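Local structure of putative alpha-ketoglutarate-dependent taurine dioxygenase (Burkholderia xenovorans, 5HSX) at residues A157-L162 / S168-L173; L67-H72 / G90-H95. The protein is probably a 2-oxoglutarate-dependent, iron(II)-requiring dioxygenase of the TauD/TfdA family. One frame throughout, in Å; residues are numbered along the deposited sequence. Where two conformers were deposited one is given.

Contact 1 (A157-L162 / S168-L173)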
loop_
_atom_site.group_PDB
_atom_site.type_symbol
_atom_site.label_atom_id
_atom_site.label_comp_id
_atom_site.label_asym_id
_atom_site.label_seq_id
_atom_site.Cartn_x
_atom_site.Cartn_y
_atom_site.Cartn_z
ATOM N N ALA B 157 4.204 0.285 -15.983
ATOM C CA ALA B 157 4.727 -0.969 -15.444
ATOM C C ALA B 157 3.666 -2.063 -15.475
ATOM O O ALA B 157 3.957 -3.212 -15.848
ATOM C CB ALA B 157 5.242 -0.752 -14.018
ATOM N N ALA B 158 2.428 -1.731 -15.085
ATOM C CA ALA B 158 1.369 -2.734 -15.080
ATOM C C ALA B 158 1.119 -3.280 -16.483
ATOM O O ALA B 158 1.011 -4.495 -16.674
ATOM C CB ALA B 158 0.084 -2.151 -14.490
ATOM N N TYR B 159 1.038 -2.396 -17.485
ATOM C CA TYR B 159 0.891 -2.870 -18.862
ATOM C C TYR B 159 2.020 -3.817 -19.235
ATOM O O TYR B 159 1.785 -4.891 -19.805
ATOM C CB TYR B 159 0.853 -1.693 -19.848
ATOM C CG TYR B 159 0.866 -2.132 -21.314
ATOM C CD1 TYR B 159 -0.309 -2.530 -21.949
ATOM C CD2 TYR B 159 2.052 -2.166 -22.050
ATOM C CE1 TYR B 159 -0.313 -2.946 -23.280
ATOM C CE2 TYR B 159 2.058 -2.580 -23.390
ATOM C CZ TYR B 159 0.869 -2.958 -23.995
ATOM O OH TYR B 159 0.858 -3.372 -25.309
ATOM N N GLN B 160 3.258 -3.421 -18.938
ATOM C CA GLN B 160 4.408 -4.191 -19.386
ATOM C C GLN B 160 4.446 -5.560 -18.727
ATOM O O GLN B 160 4.981 -6.508 -19.317
ATOM C CB GLN B 160 5.693 -3.412 -19.111
ATOM C CG GLN B 160 5.872 -2.218 -20.062
ATOM C CD GLN B 160 7.005 -1.296 -19.656
ATOM O OE1 GLN B 160 7.761 -1.589 -18.731
ATOM N NE2 GLN B 160 7.121 -0.166 -20.346
ATOM N N LYS B 161 3.864 -5.683 -17.531
ATOM C CA LYS B 161 3.874 -6.940 -16.791
ATOM C C LYS B 161 2.741 -7.880 -17.185
ATOM O O LYS B 161 2.761 -9.042 -16.773
ATOM C CB LYS B 161 3.805 -6.670 -15.285
ATOM N N LEU B 162 1.751 -7.419 -17.947
ATOM C CA LEU B 162 0.836 -8.360 -18.581
ATOM C C LEU B 162 1.645 -9.277 -19.484
ATOM O O LEU B 162 2.662 -8.870 -20.049
ATOM C CB LEU B 162 -0.218 -7.626 -19.419
ATOM C CG LEU B 162 -1.190 -6.688 -18.695
ATOM C CD1 LEU B 162 -2.037 -5.964 -19.750
ATOM C CD2 LEU B 162 -2.070 -7.481 -17.749
ATOM N N SER B 168 -1.265 -7.871 -26.324
ATOM C CA SER B 168 -1.805 -7.772 -27.679
ATOM C C SER B 168 -3.323 -7.710 -27.666
ATOM O O SER B 168 -3.934 -7.002 -28.481
ATOM C CB SER B 168 -1.337 -8.957 -28.525
ATOM O OG SER B 168 0.001 -8.786 -28.919
ATOM N N PHE B 169 -3.953 -8.453 -26.749
ATOM C CA PHE B 169 -5.408 -8.438 -26.624
ATOM C C PHE B 169 -5.928 -7.062 -26.204
ATOM O O PHE B 169 -6.800 -6.490 -26.866
ATOM C CB PHE B 169 -5.839 -9.516 -25.622
ATOM C CG PHE B 169 -7.333 -9.636 -25.448
ATOM C CD1 PHE B 169 -8.179 -9.678 -26.547
ATOM C CD2 PHE B 169 -7.881 -9.745 -24.177
ATOM C CE1 PHE B 169 -9.555 -9.805 -26.376
ATOM C CE2 PHE B 169 -9.252 -9.869 -24.000
ATOM C CZ PHE B 169 -10.090 -9.899 -25.090
ATOM N N VAL B 170 -5.421 -6.515 -25.094
ATOM C CA VAL B 170 -5.961 -5.247 -24.613
ATOM C C VAL B 170 -5.550 -4.083 -25.510
ATOM O O VAL B 170 -6.242 -3.060 -25.533
ATOM C CB VAL B 170 -5.566 -4.984 -23.141
ATOM C CG1 VAL B 170 -6.059 -6.136 -22.264
ATOM C CG2 VAL B 170 -4.062 -4.806 -22.995
ATOM N N ASP B 171 -4.463 -4.217 -26.280
ATOM C CA ASP B 171 -4.094 -3.165 -27.236
ATOM C C ASP B 171 -5.270 -2.767 -28.120
ATOM O O ASP B 171 -5.430 -1.589 -28.472
ATOM C CB ASP B 171 -2.947 -3.625 -28.142
ATOM C CG ASP B 171 -1.597 -3.593 -27.470
ATOM O OD1 ASP B 171 -1.450 -2.967 -26.397
ATOM O OD2 ASP B 171 -0.669 -4.212 -28.041
ATOM N N GLY B 172 -6.085 -3.744 -28.519
ATOM C CA GLY B 172 -7.184 -3.520 -29.437
ATOM C C GLY B 172 -8.516 -3.185 -28.802
ATOM O O GLY B 172 -9.500 -3.004 -29.530
ATOM N N LEU B 173 -8.591 -3.082 -27.478
ATOM C CA LEU B 173 -9.861 -2.908 -26.785
ATOM C C LEU B 173 -10.121 -1.448 -26.441
ATOM O O LEU B 173 -9.192 -0.662 -26.240
ATOM C CB LEU B 173 -9.888 -3.743 -25.502
ATOM C CG LEU B 173 -9.764 -5.257 -25.712
ATOM C CD1 LEU B 173 -9.803 -5.988 -24.375
ATOM C CD2 LEU B 173 -10.867 -5.760 -26.635
#

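Contact 2 (L67-H72 / G90-H95). With EDO (1,2-ethanediol), chain S.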
loop_
_atom_site.group_PDB
_atom_site.type_symbol
_atom_site.label_atom_id
_atom_site.label_comp_id
_atom_site.label_asym_id
_atom_site.label_seq_id
_atom_site.Cartn_x
_atom_site.Cartn_y
_atom_site.Cartn_z
ATOM N N LEU B 67 3.163 27.246 0.508
ATOM C CA LEU B 67 2.806 28.083 -0.629
ATOM C C LEU B 67 1.489 28.818 -0.405
ATOM O O LEU B 67 0.587 28.328 0.280
ATOM C CB LEU B 67 2.688 27.241 -1.902
ATOM C CG LEU B 67 3.841 26.286 -2.215
ATOM C CD1 LEU B 67 3.559 25.525 -3.505
ATOM C CD2 LEU B 67 5.159 27.059 -2.310
ATOM N N THR B 68 1.391 30.002 -1.005
ATOM C CA THR B 68 0.113 30.661 -1.213
ATOM C C THR B 68 -0.589 30.066 -2.434
ATOM O O THR B 68 0.014 29.360 -3.247
ATOM C CB THR B 68 0.303 32.164 -1.424
ATOM O OG1 THR B 68 1.063 32.380 -2.623
ATOM C CG2 THR B 68 1.018 32.809 -0.230
ATOM N N HIS B 69 -1.885 30.364 -2.568
ATOM C CA HIS B 69 -2.607 29.953 -3.771
ATOM C C HIS B 69 -1.938 30.511 -5.021
ATOM O O HIS B 69 -1.825 29.818 -6.041
ATOM C CB HIS B 69 -4.067 30.419 -3.715
ATOM C CG HIS B 69 -4.904 29.703 -2.700
ATOM N ND1 HIS B 69 -4.687 28.389 -2.343
ATOM C CD2 HIS B 69 -5.974 30.116 -1.978
ATOM C CE1 HIS B 69 -5.579 28.028 -1.437
ATOM N NE2 HIS B 69 -6.371 29.057 -1.196
ATOM N N GLU B 70 -1.478 31.764 -4.956
ATOM C CA GLU B 70 -0.807 32.365 -6.105
ATOM C C GLU B 70 0.484 31.634 -6.443
ATOM O O GLU B 70 0.782 31.400 -7.621
ATOM C CB GLU B 70 -0.521 33.846 -5.848
ATOM C CG GLU B 70 -1.746 34.743 -5.890
ATOM C CD GLU B 70 -2.490 34.799 -4.563
ATOM O OE1 GLU B 70 -2.219 33.960 -3.673
ATOM O OE2 GLU B 70 -3.345 35.698 -4.411
ATOM N N GLN B 71 1.270 31.269 -5.426
ATOM C CA GLN B 71 2.516 30.556 -5.691
ATOM C C GLN B 71 2.244 29.162 -6.235
ATOM O O GLN B 71 2.965 28.681 -7.115
ATOM C CB GLN B 71 3.365 30.494 -4.423
ATOM C CG GLN B 71 3.992 31.838 -4.056
ATOM C CD GLN B 71 4.418 31.911 -2.594
ATOM O OE1 GLN B 71 4.004 31.093 -1.769
ATOM N NE2 GLN B 71 5.246 32.900 -2.271
ATOM N N HIS B 72 1.201 28.503 -5.726
ATOM C CA HIS B 72 0.809 27.189 -6.228
ATOM C C HIS B 72 0.424 27.268 -7.705
ATOM O O HIS B 72 0.854 26.442 -8.522
ATOM C CB HIS B 72 -0.343 26.665 -5.358
ATOM C CG HIS B 72 -0.790 25.267 -5.665
ATOM N ND1 HIS B 72 -1.725 24.612 -4.888
ATOM C CD2 HIS B 72 -0.446 24.401 -6.648
ATOM C CE1 HIS B 72 -1.936 23.405 -5.379
ATOM N NE2 HIS B 72 -1.174 23.252 -6.448
ATOM N N GLY B 90 -15.469 22.322 -4.606
ATOM C CA GLY B 90 -14.080 22.673 -4.386
ATOM C C GLY B 90 -13.734 24.119 -4.644
ATOM O O GLY B 90 -12.548 24.453 -4.672
ATOM N N HIS B 91 -14.730 24.990 -4.808
ATOM C CA HIS B 91 -14.476 26.362 -5.228
ATOM C C HIS B 91 -13.689 27.120 -4.163
ATOM O O HIS B 91 -14.000 27.053 -2.970
ATOM C CB HIS B 91 -15.797 27.078 -5.522
ATOM C CG HIS B 91 -15.625 28.492 -5.980
ATOM N ND1 HIS B 91 -15.017 28.820 -7.174
ATOM C CD2 HIS B 91 -15.976 29.665 -5.402
ATOM C CE1 HIS B 91 -15.002 30.134 -7.310
ATOM N NE2 HIS B 91 -15.580 30.670 -6.250
ATOM N N VAL B 92 -12.658 27.832 -4.600
ATOM C CA VAL B 92 -11.881 28.719 -3.745
ATOM C C VAL B 92 -12.084 30.126 -4.275
ATOM O O VAL B 92 -11.749 30.406 -5.434
ATOM C CB VAL B 92 -10.388 28.349 -3.734
ATOM C CG1 VAL B 92 -9.601 29.367 -2.912
ATOM C CG2 VAL B 92 -10.178 26.922 -3.223
ATOM N N GLU B 93 -12.634 31.008 -3.439
ATOM C CA GLU B 93 -12.963 32.363 -3.874
ATOM C C GLU B 93 -11.732 33.078 -4.417
ATOM O O GLU B 93 -10.673 33.089 -3.783
ATOM C CB GLU B 93 -13.561 33.165 -2.712
ATOM C CG GLU B 93 -14.996 32.796 -2.364
ATOM C CD GLU B 93 -16.016 33.439 -3.291
ATOM O OE1 GLU B 93 -15.882 34.647 -3.585
ATOM O OE2 GLU B 93 -16.954 32.738 -3.726
ATOM N N GLY B 94 -11.878 33.680 -5.600
ATOM C CA GLY B 94 -10.806 34.421 -6.235
ATOM C C GLY B 94 -9.784 33.590 -6.988
ATOM O O GLY B 94 -8.869 34.169 -7.586
ATOM N N HIS B 95 -9.907 32.264 -6.991
ATOM C CA HIS B 95 -8.905 31.379 -7.595
ATOM C C HIS B 95 -9.606 30.236 -8.309
ATOM O O HIS B 95 -9.732 29.126 -7.775
ATOM C CB HIS B 95 -7.927 30.854 -6.540
ATOM C CG HIS B 95 -7.226 31.941 -5.785
ATOM N ND1 HIS B 95 -6.207 32.688 -6.334
ATOM C CD2 HIS B 95 -7.412 32.421 -4.532
ATOM C CE1 HIS B 95 -5.790 33.578 -5.451
ATOM N NE2 HIS B 95 -6.503 33.437 -4.349
HETATM C C1 EDO S . -2.953 32.094 0.000
HETATM O O1 EDO S . -3.555 33.017 -0.918
HETATM C C2 EDO S . -3.986 31.076 0.463
HETATM O O2 EDO S . -3.334 29.907 0.969
#

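Contact 1 (A157-L162 / S168-L173)
The phenol of Y159 meets the carboxylate of D171 at its hydroxyl end and the methyl CG2 of V170 along its CE1 edge. The ring is carried out from helix 155-161 with CG trans to the backbone N (chi1 173°), which sends its far end across to the next helix. There OH gives its proton to D171 OD1 over 2.6 Å, a short bond that uses the syn lone pair of that oxygen. Ring and carboxylate are nearly coplanar (27°), although the side chains cross at about a right angle. R216 completes the polar group: its NH1 makes a salt bridge with D171 OD2 and also hydrogen-bonds Y159 OH. Both carboxylate oxygens are thereby gripped, and the arginine probably favours a charged aspartate.

Beside the hydroxyl the contact becomes apolar. V170 CG2 lies 4.2 Å from Y159 CE1, near the plane of the ring, and also meets L162 CD1 at 4.0 Å, the leucine and valine chains reaching toward each other tip to tip. The same valine methyl thus meets Y159, on the preceding helix, and L162, just past its end.

The two segments belong to successive helices, 155-161 and 164-171, joined by a very short connection. V207 of strand 200-209 packs against Y159, V170 and D171, while L218 of strand 216-218 touches Y159 and L162. Helix 233-247 closes on L162 through H246, and L173 leads from the second helix into strand 174-179, hydrogen-bonding through its backbone with L206.

Contact 2 (L67-H72 / G90-H95)
H69, in the first turn of helix 69-77, and H95, the last residue of a type II turn from V92, bring their CA atoms to 7.5 Å, the closest CA pair between the segments. H95 N closes that turn on V92 O. The two imidazoles form an offset edge-to-face pair, with H69 presenting its edge to the face of H95, centroids 5.2 Å apart and planes at 62°. H69 CB sits over the centre of the H95 ring, 3.8 Å from its centroid, a CH-pi contact almost on the ring normal. V92 CG1 approaches the H69 imidazole obliquely, 3.7 Å from H69 NE2.

E70 bends at chi2 (85°), which swings its carboxylate round to the rim of H95; OE2 lies in the ring plane, 3.4 Å from H95 CE1. T68 caps the helix: OG1 accepts from Q71 N, and Q71 OE1 takes the N-H of T68, a capping box. A 1,2-ethanediol, probably from the crystallisation liquor, lays C2 over one face of H69 and hydrogen-bonds E70 OE1 at 3.2 Å through its O1.

No hydrogen bond joins the segments, so the contact rests on ring and methyl packing, with the E70 carboxylate at the H95 edge as its polar part. R139, hydrogen-bonded to H69 ND1, and Y289, edge-to-face with the ring, help hold the imidazole's rotation. The carboxylate at CE1 would, if anything, favour a protonated H95.

How the contacts relate
Contact 2 closes along the chain before contact 1 opens, and the two lie on opposite sides of the chain's centre, their own centres 39 Å apart and nearest atoms about 25 Å apart. Neither supplies a ligand to the metal site, where a sodium ion is held by H123, D125, H273 and N323, probably in the place of the iron. Their links to the beta core of the cupin-type fold differ. Contact 2 leans on strands 135-140 and 287-293 of the seven-stranded sheet. Contact 1 starts just after strand 150-154, which pairs with strand 271-274 carrying H273, but its side chains pack on strands 200-209 and 216-218 of another sheet.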